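Local coordinates for protein hydrazine synthase gamma subunit (Candidatus Kuenenia stuttgartiensis, PDB 5C2V) that catalyses the three-electron reduction of nitric oxide to hydroxylamine, the first half-reaction of hydrazine synthesis, and binds two c-type hemes, at residues L80-W85 with E114-T119; N90-R95 with F103-F108; D281-T286 with G294-L299. All blocks are in the same frame, centred on the assembly; numbering follows the deposited sequence.

Contact 1: L80-W85 with E114-T119. With CA (calcium ion), chain U; HEC (heme c), chain V.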
loop_
_atom_site.group_PDB
_atom_site.type_symbol
_atom_site.label_atom_id
_atom_site.label_comp_id
_atom_site.label_asym_id
_atom_site.label_seq_id
_atom_site.Cartn_x
_atom_site.Cartn_y
_atom_site.Cartn_z
ATOM N N LEU C 80 40.644 -13.741 -12.388
ATOM C CA LEU C 80 40.791 -14.353 -11.068
ATOM C C LEU C 80 41.279 -13.351 -10.026
ATOM O O LEU C 80 41.958 -12.382 -10.360
ATOM C CB LEU C 80 41.737 -15.554 -11.144
ATOM C CG LEU C 80 41.321 -16.634 -12.147
ATOM C CD1 LEU C 80 42.269 -17.823 -12.102
ATOM C CD2 LEU C 80 39.883 -17.079 -11.904
ATOM N N GLY C 81 40.960 -13.606 -8.761
ATOM C CA GLY C 81 41.206 -12.638 -7.707
ATOM C C GLY C 81 42.488 -12.729 -6.900
ATOM O O GLY C 81 42.695 -11.918 -5.997
ATOM N N ASP C 82 43.337 -13.711 -7.176
ATOM C CA ASP C 82 44.619 -13.785 -6.480
ATOM C C ASP C 82 45.758 -13.065 -7.213
ATOM O O ASP C 82 46.808 -12.793 -6.627
ATOM C CB ASP C 82 45.010 -15.246 -6.239
ATOM C CG ASP C 82 44.774 -16.124 -7.458
ATOM O OD1 ASP C 82 44.761 -15.591 -8.586
ATOM O OD2 ASP C 82 44.606 -17.349 -7.280
ATOM N N GLU C 83 45.552 -12.756 -8.489
ATOM C CA GLU C 83 46.569 -12.081 -9.294
ATOM C C GLU C 83 46.328 -10.586 -9.483
ATOM O O GLU C 83 47.088 -9.916 -10.180
ATOM C CB GLU C 83 46.677 -12.748 -10.656
ATOM C CG GLU C 83 45.361 -12.827 -11.382
ATOM C CD GLU C 83 45.470 -13.624 -12.648
ATOM O OE1 GLU C 83 46.604 -13.998 -13.012
ATOM O OE2 GLU C 83 44.424 -13.883 -13.270
ATOM N N GLY C 84 45.257 -10.072 -8.892
ATOM C CA GLY C 84 44.880 -8.685 -9.091
ATOM C C GLY C 84 43.754 -8.527 -10.095
ATOM O O GLY C 84 43.639 -9.302 -11.050
ATOM N N TRP C 85 42.925 -7.509 -9.882
ATOM C CA TRP C 85 41.776 -7.263 -10.744
ATOM C C TRP C 85 42.189 -6.472 -11.978
ATOM O O TRP C 85 43.028 -5.574 -11.900
ATOM C CB TRP C 85 40.680 -6.518 -9.981
ATOM C CG TRP C 85 40.265 -7.182 -8.702
ATOM C CD1 TRP C 85 40.433 -6.698 -7.437
ATOM C CD2 TRP C 85 39.617 -8.453 -8.562
ATOM N NE1 TRP C 85 39.924 -7.583 -6.519
ATOM C CE2 TRP C 85 39.418 -8.671 -7.183
ATOM C CE3 TRP C 85 39.183 -9.427 -9.466
ATOM C CZ2 TRP C 85 38.807 -9.820 -6.688
ATOM C CZ3 TRP C 85 38.578 -10.570 -8.972
ATOM C CH2 TRP C 85 38.390 -10.753 -7.596
ATOM N N GLU C 114 55.095 -19.218 -4.739
ATOM C CA GLU C 114 55.009 -20.438 -5.544
ATOM C C GLU C 114 53.642 -21.107 -5.407
ATOM O O GLU C 114 53.533 -22.333 -5.422
ATOM C CB GLU C 114 56.122 -21.417 -5.165
ATOM C CG GLU C 114 57.521 -20.874 -5.412
ATOM C CD GLU C 114 58.602 -21.905 -5.161
ATOM O OE1 GLU C 114 59.671 -21.530 -4.635
ATOM O OE2 GLU C 114 58.384 -23.089 -5.495
ATOM N N ILE C 115 52.606 -20.285 -5.274
ATOM C CA ILE C 115 51.233 -20.770 -5.200
ATOM C C ILE C 115 50.432 -20.250 -6.388
ATOM O O ILE C 115 49.984 -21.025 -7.233
ATOM C CB ILE C 115 50.547 -20.346 -3.887
ATOM C CG1 ILE C 115 51.297 -20.920 -2.683
ATOM C CG2 ILE C 115 49.094 -20.799 -3.874
ATOM C CD1 ILE C 115 50.683 -20.555 -1.348
ATOM N N VAL C 116 50.248 -18.934 -6.448
ATOM C CA VAL C 116 49.558 -18.316 -7.573
ATOM C C VAL C 116 50.418 -18.361 -8.833
ATOM O O VAL C 116 50.002 -18.899 -9.858
ATOM C CB VAL C 116 49.182 -16.854 -7.267
ATOM C CG1 VAL C 116 48.422 -16.245 -8.436
ATOM C CG2 VAL C 116 48.361 -16.776 -5.990
ATOM N N GLY C 117 51.618 -17.795 -8.751
ATOM C CA GLY C 117 52.590 -17.921 -9.823
ATOM C C GLY C 117 53.614 -18.986 -9.488
ATOM O O GLY C 117 53.813 -19.296 -8.314
ATOM N N ALA C 118 54.281 -19.517 -10.513
ATOM C CA ALA C 118 55.296 -20.559 -10.344
ATOM C C ALA C 118 54.821 -21.663 -9.405
ATOM O O ALA C 118 55.545 -22.065 -8.492
ATOM C CB ALA C 118 56.596 -19.956 -9.836
ATOM N N THR C 119 53.599 -22.136 -9.624
ATOM C CA THR C 119 52.971 -23.093 -8.722
ATOM C C THR C 119 53.762 -24.397 -8.670
ATOM O O THR C 119 54.020 -25.020 -9.699
ATOM C CB THR C 119 51.521 -23.386 -9.143
ATOM O OG1 THR C 119 50.846 -22.153 -9.423
ATOM C CG2 THR C 119 50.785 -24.114 -8.036
HETATM CA CA CA U . 42.923 -11.600 -12.438
HETATM FE FE HEC V . 41.611 -24.262 -13.880
HETATM C CHA HEC V . 44.729 -23.079 -14.712
HETATM C CHB HEC V . 42.958 -27.325 -13.224
HETATM C CHC HEC V . 38.531 -25.387 -12.805
HETATM C CHD HEC V . 40.103 -21.500 -15.235
HETATM N NA HEC V . 43.515 -25.046 -13.921
HETATM C C1A HEC V . 44.656 -24.412 -14.368
HETATM C C2A HEC V . 45.730 -25.391 -14.417
HETATM C C3A HEC V . 45.230 -26.564 -13.998
HETATM C C4A HEC V . 43.831 -26.366 -13.683
HETATM C CMA HEC V . 45.971 -27.914 -13.860
HETATM C CAA HEC V . 47.188 -25.098 -14.856
HETATM C CBA HEC V . 47.575 -25.896 -16.101
HETATM C CGA HEC V . 49.009 -25.618 -16.471
HETATM O O1A HEC V . 49.638 -24.737 -15.831
HETATM O O2A HEC V . 49.523 -26.280 -17.411
HETATM N NB HEC V . 40.842 -26.078 -13.258
HETATM C C1B HEC V . 41.654 -27.110 -12.829
HETATM C C2B HEC V . 40.900 -27.916 -11.892
HETATM C C3B HEC V . 39.675 -27.388 -11.780
HETATM C C4B HEC V . 39.615 -26.219 -12.635
HETATM C CMB HEC V . 41.438 -29.177 -11.180
HETATM C CAB HEC V . 38.511 -27.898 -10.898
HETATM C CBB HEC V . 38.813 -27.670 -9.400
HETATM N NC HEC V . 39.667 -23.581 -14.014
HETATM C C1C HEC V . 38.549 -24.180 -13.469
HETATM C C2C HEC V . 37.438 -23.258 -13.595
HETATM C C3C HEC V . 37.839 -22.253 -14.385
HETATM C C4C HEC V . 39.271 -22.389 -14.587
HETATM C CMC HEC V . 35.972 -23.627 -13.271
HETATM C CAC HEC V . 36.976 -21.064 -14.869
HETATM C CBC HEC V . 36.582 -20.167 -13.675
HETATM N ND HEC V . 42.307 -22.581 -14.892
HETATM C C1D HEC V . 41.485 -21.499 -15.207
HETATM C C2D HEC V . 42.319 -20.356 -15.502
HETATM C C3D HEC V . 43.763 -20.849 -15.341
HETATM C C4D HEC V . 43.659 -22.241 -14.960
HETATM C CMD HEC V . 41.854 -18.938 -15.898
HETATM C CAD HEC V . 45.056 -20.031 -15.532
HETATM C CBD HEC V . 45.325 -19.245 -14.253
HETATM C CGD HEC V . 46.594 -18.451 -14.403
HETATM O O1D HEC V . 46.981 -17.742 -13.438
HETATM O O2D HEC V . 47.219 -18.529 -15.491
HETATM O O HOH W 1 42.421 -13.619 -13.654
HETATM O O HOH W 2 42.089 -23.262 -12.100
#
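Asp-82 and Val-116 carry this buried contact, their side chains sliding past each other in opposite directions. Asp-82 CB lies 3.7 Å from Val-116 CG2, and Asp-82 OD1 is just as near to Val-116 CG1. Val-116 holds CG1 anti to its own nitrogen (chi1 -178°), and both methyls face the aspartate. A branched residue suits the place because its two methyls lie along the aspartate from CB to the carboxylate, whose charge is met by arginines: Asp-82 OD2 forms salt bridges with Arg-104 and Arg-128, which probably stabilise the buried carboxylate as an anion.

The next shell is a calcium site. The ion is bound by Leu-80 O at 2.4 Å and by Gly-84 O at 2.8 Å. Glu-83 is a ligand through OE2, at a long modelled distance and with a doubtful side-chain placement. A water, Asp-79 and Ser-87 complete the site. Gly-84 sits at a positive phi of 101°, easy for glycine, while OE1 of Glu-83 forms a salt bridge with Lys-89. Leu-80 turns its CD1 to the heme, 4.0 Å from CMD of the porphyrin. On the other segment Thr-119 OG1 donates to Ile-115 O at 2.6 Å, tying the loop 115-119 together. Val-411 of the alpha subunit packs on Val-116. The whole is a calcium-binding loop set against the heme c that appears to lie in the active site.

Contact 2: N90-R95 with F103-F108. With CA (calcium ion), chain S; HEC (heme c), chain V.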
loop_
_atom_site.group_PDB
_atom_site.type_symbol
_atom_site.label_atom_id
_atom_site.label_comp_id
_atom_site.label_asym_id
_atom_site.label_seq_id
_atom_site.Cartn_x
_atom_site.Cartn_y
_atom_site.Cartn_z
ATOM N N ASN C 90 43.844 -16.331 -19.730
ATOM C CA ASN C 90 43.394 -17.372 -20.646
ATOM C C ASN C 90 43.315 -18.721 -19.921
ATOM O O ASN C 90 44.185 -19.049 -19.117
ATOM C CB ASN C 90 44.366 -17.388 -21.846
ATOM C CG ASN C 90 44.443 -18.723 -22.580
ATOM O OD1 ASN C 90 43.546 -19.553 -22.525
ATOM N ND2 ASN C 90 45.549 -18.922 -23.285
ATOM N N THR C 91 42.265 -19.495 -20.192
ATOM C CA THR C 91 42.087 -20.786 -19.524
ATOM C C THR C 91 43.135 -21.789 -19.997
ATOM O O THR C 91 43.270 -22.048 -21.193
ATOM C CB THR C 91 40.677 -21.369 -19.764
ATOM O OG1 THR C 91 39.691 -20.461 -19.258
ATOM C CG2 THR C 91 40.527 -22.713 -19.061
ATOM N N LYS C 92 43.869 -22.355 -19.044
ATOM C CA LYS C 92 45.006 -23.217 -19.351
ATOM C C LYS C 92 44.622 -24.503 -20.078
ATOM O O LYS C 92 43.620 -25.142 -19.758
ATOM C CB LYS C 92 45.761 -23.568 -18.067
ATOM C CG LYS C 92 47.033 -22.764 -17.855
ATOM C CD LYS C 92 48.081 -23.119 -18.898
ATOM C CE LYS C 92 49.378 -22.362 -18.667
ATOM N NZ LYS C 92 50.415 -22.699 -19.682
ATOM N N TYR C 93 45.439 -24.867 -21.061
ATOM C CA TYR C 93 45.302 -26.132 -21.770
ATOM C C TYR C 93 45.944 -27.229 -20.923
ATOM O O TYR C 93 47.147 -27.193 -20.667
ATOM C CB TYR C 93 45.961 -26.026 -23.150
ATOM C CG TYR C 93 45.700 -27.175 -24.095
ATOM C CD1 TYR C 93 44.550 -27.215 -24.872
ATOM C CD2 TYR C 93 46.620 -28.204 -24.237
ATOM C CE1 TYR C 93 44.317 -28.257 -25.749
ATOM C CE2 TYR C 93 46.395 -29.247 -25.111
ATOM C CZ TYR C 93 45.240 -29.273 -25.861
ATOM O OH TYR C 93 45.013 -30.315 -26.732
ATOM N N ILE C 94 45.146 -28.201 -20.486
ATOM C CA ILE C 94 45.603 -29.145 -19.465
ATOM C C ILE C 94 46.121 -30.495 -19.975
ATOM O O ILE C 94 46.445 -31.368 -19.171
ATOM C CB ILE C 94 44.490 -29.418 -18.424
ATOM C CG1 ILE C 94 43.211 -29.906 -19.100
ATOM C CG2 ILE C 94 44.211 -28.169 -17.604
ATOM C CD1 ILE C 94 42.121 -30.289 -18.120
ATOM N N ARG C 95 46.192 -30.685 -21.290
ATOM C CA ARG C 95 46.822 -31.895 -21.818
ATOM C C ARG C 95 48.330 -31.845 -21.583
ATOM O O ARG C 95 48.967 -30.819 -21.825
ATOM C CB ARG C 95 46.536 -32.074 -23.310
ATOM C CG ARG C 95 45.091 -32.392 -23.658
ATOM C CD ARG C 95 44.629 -33.686 -23.008
ATOM N NE ARG C 95 43.388 -34.177 -23.601
ATOM C CZ ARG C 95 43.328 -35.140 -24.516
ATOM N NH1 ARG C 95 44.438 -35.729 -24.936
ATOM N NH2 ARG C 95 42.155 -35.522 -25.004
ATOM N N PHE C 103 53.549 -24.523 -12.572
ATOM C CA PHE C 103 52.242 -24.430 -13.208
ATOM C C PHE C 103 51.670 -23.013 -13.256
ATOM O O PHE C 103 52.339 -22.044 -12.894
ATOM C CB PHE C 103 51.277 -25.386 -12.509
ATOM C CG PHE C 103 51.829 -26.777 -12.358
ATOM C CD1 PHE C 103 51.994 -27.590 -13.469
ATOM C CD2 PHE C 103 52.197 -27.265 -11.117
ATOM C CE1 PHE C 103 52.509 -28.868 -13.343
ATOM C CE2 PHE C 103 52.712 -28.544 -10.983
ATOM C CZ PHE C 103 52.867 -29.345 -12.098
ATOM N N ARG C 104 50.422 -22.925 -13.712
ATOM C CA ARG C 104 49.765 -21.677 -14.104
ATOM C C ARG C 104 50.516 -20.949 -15.218
ATOM O O ARG C 104 51.058 -21.577 -16.126
ATOM C CB ARG C 104 49.607 -20.742 -12.899
ATOM C CG ARG C 104 48.691 -21.254 -11.799
ATOM C CD ARG C 104 47.545 -20.283 -11.583
ATOM N NE ARG C 104 47.089 -20.235 -10.198
ATOM C CZ ARG C 104 46.331 -19.262 -9.702
ATOM N NH1 ARG C 104 45.950 -18.257 -10.479
ATOM N NH2 ARG C 104 45.959 -19.289 -8.429
ATOM N N HIS C 105 50.565 -19.624 -15.127
ATOM C CA HIS C 105 51.135 -18.797 -16.188
ATOM C C HIS C 105 52.316 -17.983 -15.680
ATOM O O HIS C 105 53.440 -18.142 -16.154
ATOM C CB HIS C 105 50.074 -17.862 -16.776
ATOM C CG HIS C 105 49.251 -18.484 -17.863
ATOM N ND1 HIS C 105 47.995 -19.007 -17.641
ATOM C CD2 HIS C 105 49.503 -18.661 -19.180
ATOM C CE1 HIS C 105 47.510 -19.479 -18.776
ATOM N NE2 HIS C 105 48.406 -19.282 -19.725
ATOM N N GLU C 106 52.042 -17.094 -14.730
ATOM C CA GLU C 106 53.080 -16.282 -14.105
ATOM C C GLU C 106 54.162 -17.172 -13.504
ATOM O O GLU C 106 53.864 -18.181 -12.867
ATOM C CB GLU C 106 52.474 -15.378 -13.031
ATOM C CG GLU C 106 51.332 -14.511 -13.537
ATOM C CD GLU C 106 50.812 -13.552 -12.486
ATOM O OE1 GLU C 106 51.273 -13.631 -11.328
ATOM O OE2 GLU C 106 49.944 -12.719 -12.818
ATOM N N GLY C 107 55.418 -16.795 -13.719
ATOM C CA GLY C 107 56.539 -17.616 -13.303
ATOM C C GLY C 107 57.125 -17.238 -11.958
ATOM O O GLY C 107 56.440 -16.674 -11.105
ATOM N N PHE C 108 58.404 -17.552 -11.775
ATOM C CA PHE C 108 59.087 -17.322 -10.507
ATOM C C PHE C 108 59.239 -15.840 -10.184
ATOM O O PHE C 108 59.252 -15.454 -9.015
ATOM C CB PHE C 108 60.465 -17.987 -10.516
ATOM C CG PHE C 108 60.412 -19.487 -10.539
ATOM C CD1 PHE C 108 60.282 -20.207 -9.363
ATOM C CD2 PHE C 108 60.495 -20.178 -11.736
ATOM C CE1 PHE C 108 60.234 -21.587 -9.380
ATOM C CE2 PHE C 108 60.448 -21.559 -11.761
ATOM C CZ PHE C 108 60.317 -22.264 -10.580
HETATM CA CA CA S . 44.853 -20.477 -24.524
HETATM FE FE HEC V . 41.611 -24.262 -13.880
HETATM C CHA HEC V . 44.729 -23.079 -14.712
HETATM C CHB HEC V . 42.958 -27.325 -13.224
HETATM C CHC HEC V . 38.531 -25.387 -12.805
HETATM C CHD HEC V . 40.103 -21.500 -15.235
HETATM N NA HEC V . 43.515 -25.046 -13.921
HETATM C C1A HEC V . 44.656 -24.412 -14.368
HETATM C C2A HEC V . 45.730 -25.391 -14.417
HETATM C C3A HEC V . 45.230 -26.564 -13.998
HETATM C C4A HEC V . 43.831 -26.366 -13.683
HETATM C CMA HEC V . 45.971 -27.914 -13.860
HETATM C CAA HEC V . 47.188 -25.098 -14.856
HETATM C CBA HEC V . 47.575 -25.896 -16.101
HETATM C CGA HEC V . 49.009 -25.618 -16.471
HETATM O O1A HEC V . 49.638 -24.737 -15.831
HETATM O O2A HEC V . 49.523 -26.280 -17.411
HETATM N NB HEC V . 40.842 -26.078 -13.258
HETATM C C1B HEC V . 41.654 -27.110 -12.829
HETATM C C2B HEC V . 40.900 -27.916 -11.892
HETATM C C3B HEC V . 39.675 -27.388 -11.780
HETATM C C4B HEC V . 39.615 -26.219 -12.635
HETATM C CMB HEC V . 41.438 -29.177 -11.180
HETATM C CAB HEC V . 38.511 -27.898 -10.898
HETATM C CBB HEC V . 38.813 -27.670 -9.400
HETATM N NC HEC V . 39.667 -23.581 -14.014
HETATM C C1C HEC V . 38.549 -24.180 -13.469
HETATM C C2C HEC V . 37.438 -23.258 -13.595
HETATM C C3C HEC V . 37.839 -22.253 -14.385
HETATM C C4C HEC V . 39.271 -22.389 -14.587
HETATM C CMC HEC V . 35.972 -23.627 -13.271
HETATM C CAC HEC V . 36.976 -21.064 -14.869
HETATM C CBC HEC V . 36.582 -20.167 -13.675
HETATM N ND HEC V . 42.307 -22.581 -14.892
HETATM C C1D HEC V . 41.485 -21.499 -15.207
HETATM C C2D HEC V . 42.319 -20.356 -15.502
HETATM C C3D HEC V . 43.763 -20.849 -15.341
HETATM C C4D HEC V . 43.659 -22.241 -14.960
HETATM C CMD HEC V . 41.854 -18.938 -15.898
HETATM C CAD HEC V . 45.056 -20.031 -15.532
HETATM C CBD HEC V . 45.325 -19.245 -14.253
HETATM C CGD HEC V . 46.594 -18.451 -14.403
HETATM O O1D HEC V . 46.981 -17.742 -13.438
HETATM O O2D HEC V . 47.219 -18.529 -15.491
HETATM O O HOH W 3 45.350 -22.425 -23.190
HETATM O O HOH W 4 42.706 -21.354 -24.989
HETATM O O HOH W 2 42.089 -23.262 -12.100
#
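The backbones of Lys-92, in an extended run, and Arg-104, at a positive phi of 59°, come within 7.2 Å between their CA atoms. Between them the two segments form part of a c-type heme pocket and hold its propionates. His-105 ND1 donates to O2D of one propionate, though the modelled distance is too short to be trusted. Arg-104 NH1 reaches O1D of the same group at 3.2 Å in a nearly straight bond (168°), while its NH2 forms a salt bridge with Asp-82, so the guanidinium joins propionate to carboxylate. The backbone N of Arg-104 gives a weak bond to O1A of the other propionate. Histidine and arginine suit these acceptors, since each offers an N-H and the arginine a positive charge.

Lys-92 bends at chi2, which brings CE over one face of the imidazole, 3.5 Å from the His-105 ring centroid, a CH-pi contact. Its carbonyl accepts a bond from His-67, the axial iron ligand, fixing that ring's rotation. Asn-90 binds a second calcium, shared with Ser-267, Gly-268, Thr-269 and two waters. The modelled placement of its amide is doubtful; ND2 is hydrogen-bonded to Phe-271 O. One calcium-bound water donates to Thr-91 O.

Contact 3: D281-T286 with G294-L299; sequences DTINNT and GRTSHL
Thr-296 meets Ile-283 with both branches of its side chain, and this is the tightly packed part of the contact. Its OG1 donates to Ile-283 O at 2.7 Å, approaching from a position tilted 35° from the carbonyl plane. The methyl packs too, with Thr-296 CG2 lying 3.5 Å from Ile-283 CG2 where the two side chains cross at about a right angle. The torsion explains the division of labour: with chi1 at 56°, OG1 stands between the backbone nitrogen and the carbonyl carbon, and CG2 falls beside the nitrogen. Threonine therefore fits well, offering a donor for a carbonyl and a methyl for a neighbouring aliphatic surface. Ile-283 in turn packs on Leu-304, Leu-307 and Leu-311 of helix 301-312.

Both segments belong to a cytochrome c domain and flank the residues leading to His-293, an axial ligand of the heme thought to transfer electrons. Thr-282 O accepts a hydrogen bond from ND1 of that histidine, which orients the ring, while Gly-294 and Thr-296 touch the heme itself. Gly-294 follows the ligand at a positive phi.

The looser, partly exposed side is polar. Asn-285, in the left-handed helical region that asparagine tolerates well, directs its amide at Thr-296 and Ser-297, although which amide atom faces them is uncertain. The hydroxyl of Ser-297 is bonded to Asp-291. Within 281-286, Asn-284 OD1 receives Thr-286 OG1 at 2.6 Å and, weakly, the backbone N of Thr-286, an Asx turn. From Thr-296 to Leu-299 the chain makes a type I beta turn, closed by a weak bond of 3.1 Å from Leu-299 N to Thr-296 O.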
loop_
_atom_site.group_PDB
_atom_site.type_symbol
_atom_site.label_atom_id
_atom_site.label_comp_id
_atom_site.label_asym_id
_atom_site.label_seq_id
_atom_site.Cartn_x
_atom_site.Cartn_y
_atom_site.Cartn_z
ATOM N N ASP C 281 49.351 -14.049 -34.658
ATOM C CA ASP C 281 49.481 -12.901 -33.766
ATOM C C ASP C 281 50.577 -13.093 -32.717
ATOM O O ASP C 281 50.987 -12.135 -32.064
ATOM C CB ASP C 281 48.147 -12.611 -33.074
ATOM C CG ASP C 281 47.043 -12.264 -34.055
ATOM O OD1 ASP C 281 47.055 -11.136 -34.593
ATOM O OD2 ASP C 281 46.160 -13.116 -34.285
ATOM N N THR C 282 51.055 -14.325 -32.562
ATOM C CA THR C 282 52.123 -14.617 -31.605
ATOM C C THR C 282 53.485 -14.313 -32.219
ATOM O O THR C 282 54.528 -14.486 -31.588
ATOM C CB THR C 282 52.093 -16.087 -31.150
ATOM O OG1 THR C 282 52.281 -16.945 -32.282
ATOM C CG2 THR C 282 50.766 -16.414 -30.490
ATOM N N ILE C 283 53.447 -13.843 -33.460
ATOM C CA ILE C 283 54.615 -13.717 -34.320
ATOM C C ILE C 283 54.729 -12.295 -34.866
ATOM O O ILE C 283 55.750 -11.629 -34.697
ATOM C CB ILE C 283 54.567 -14.734 -35.472
ATOM C CG1 ILE C 283 54.554 -16.156 -34.911
ATOM C CG2 ILE C 283 55.749 -14.552 -36.392
ATOM C CD1 ILE C 283 54.416 -17.229 -35.960
ATOM N N ASN C 284 53.662 -11.843 -35.521
ATOM C CA ASN C 284 53.638 -10.601 -36.296
ATOM C C ASN C 284 53.965 -9.320 -35.518
ATOM O O ASN C 284 53.970 -8.233 -36.100
ATOM C CB ASN C 284 52.267 -10.446 -36.961
ATOM C CG ASN C 284 51.118 -10.558 -35.973
ATOM O OD1 ASN C 284 51.302 -10.404 -34.766
ATOM N ND2 ASN C 284 49.923 -10.831 -36.486
ATOM N N ASN C 285 54.190 -9.448 -34.211
ATOM C CA ASN C 285 54.568 -8.325 -33.347
ATOM C C ASN C 285 53.452 -7.300 -33.213
ATOM O O ASN C 285 53.676 -6.092 -33.302
ATOM C CB ASN C 285 55.841 -7.641 -33.858
ATOM C CG ASN C 285 57.062 -8.534 -33.766
ATOM O OD1 ASN C 285 57.171 -9.367 -32.868
ATOM N ND2 ASN C 285 57.990 -8.364 -34.701
ATOM N N THR C 286 52.245 -7.806 -32.998
ATOM C CA THR C 286 51.068 -6.980 -32.775
ATOM C C THR C 286 50.774 -6.896 -31.280
ATOM O O THR C 286 50.765 -5.813 -30.695
ATOM C CB THR C 286 49.845 -7.526 -33.528
ATOM O OG1 THR C 286 49.712 -8.928 -33.270
ATOM C CG2 THR C 286 50.005 -7.310 -35.026
ATOM N N GLY C 294 60.827 -13.916 -30.166
ATOM C CA GLY C 294 61.499 -14.223 -31.421
ATOM C C GLY C 294 61.967 -12.945 -32.107
ATOM O O GLY C 294 61.543 -11.857 -31.727
ATOM N N ARG C 295 62.802 -13.048 -33.137
ATOM C CA ARG C 295 63.005 -11.875 -33.977
ATOM C C ARG C 295 62.374 -12.168 -35.325
ATOM O O ARG C 295 62.965 -12.828 -36.177
ATOM C CB ARG C 295 64.484 -11.546 -34.119
ATOM N N THR C 296 61.156 -11.661 -35.496
ATOM C CA THR C 296 60.376 -11.902 -36.700
ATOM C C THR C 296 60.253 -10.711 -37.651
ATOM O O THR C 296 59.638 -10.828 -38.711
ATOM C CB THR C 296 58.974 -12.395 -36.321
ATOM O OG1 THR C 296 58.354 -11.446 -35.445
ATOM C CG2 THR C 296 59.080 -13.732 -35.604
ATOM N N SER C 297 60.816 -9.568 -37.269
ATOM C CA SER C 297 60.589 -8.320 -38.003
ATOM C C SER C 297 61.080 -8.381 -39.446
ATOM O O SER C 297 60.492 -7.766 -40.337
ATOM C CB SER C 297 61.259 -7.150 -37.282
ATOM O OG SER C 297 60.718 -6.973 -35.984
ATOM N N HIS C 298 62.156 -9.125 -39.667
ATOM C CA HIS C 298 62.759 -9.241 -40.988
ATOM C C HIS C 298 62.022 -10.237 -41.880
ATOM O O HIS C 298 62.123 -10.175 -43.103
ATOM C CB HIS C 298 64.225 -9.645 -40.853
ATOM C CG HIS C 298 64.430 -10.899 -40.063
ATOM N ND1 HIS C 298 64.346 -12.155 -40.626
ATOM C CD2 HIS C 298 64.695 -11.093 -38.750
ATOM C CE1 HIS C 298 64.565 -13.067 -39.695
ATOM N NE2 HIS C 298 64.778 -12.448 -38.547
ATOM N N LEU C 299 61.282 -11.156 -41.265
ATOM C CA LEU C 299 60.472 -12.113 -42.014
ATOM C C LEU C 299 59.310 -11.386 -42.690
ATOM O O LEU C 299 58.942 -10.293 -42.270
ATOM C CB LEU C 299 59.942 -13.217 -41.091
ATOM C CG LEU C 299 60.910 -14.122 -40.322
ATOM C CD1 LEU C 299 60.132 -15.198 -39.577
ATOM C CD2 LEU C 299 61.949 -14.758 -41.236
#

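In the fold
From the N terminus, the chain passes the first heme's CXXCH motif and strand 77-78 before reaching 80-85. Contact 1 closes the loop from there to 114-119, just ahead of helix 123-126. Contact 2 is nested inside that loop, joining 90-95, which starts at the end of strand 89-90, to 103-108. The two touch directly, one probable link being a backbone bond from Ala-118 N to Glu-106 O, and they share the same heme. Contact 3 comes later, in series with both, closing a short loop between strand 256-257 and the C-terminal helix 301-312. It belongs to the second heme's lobe, its centre about 23 Å from that of contact 2.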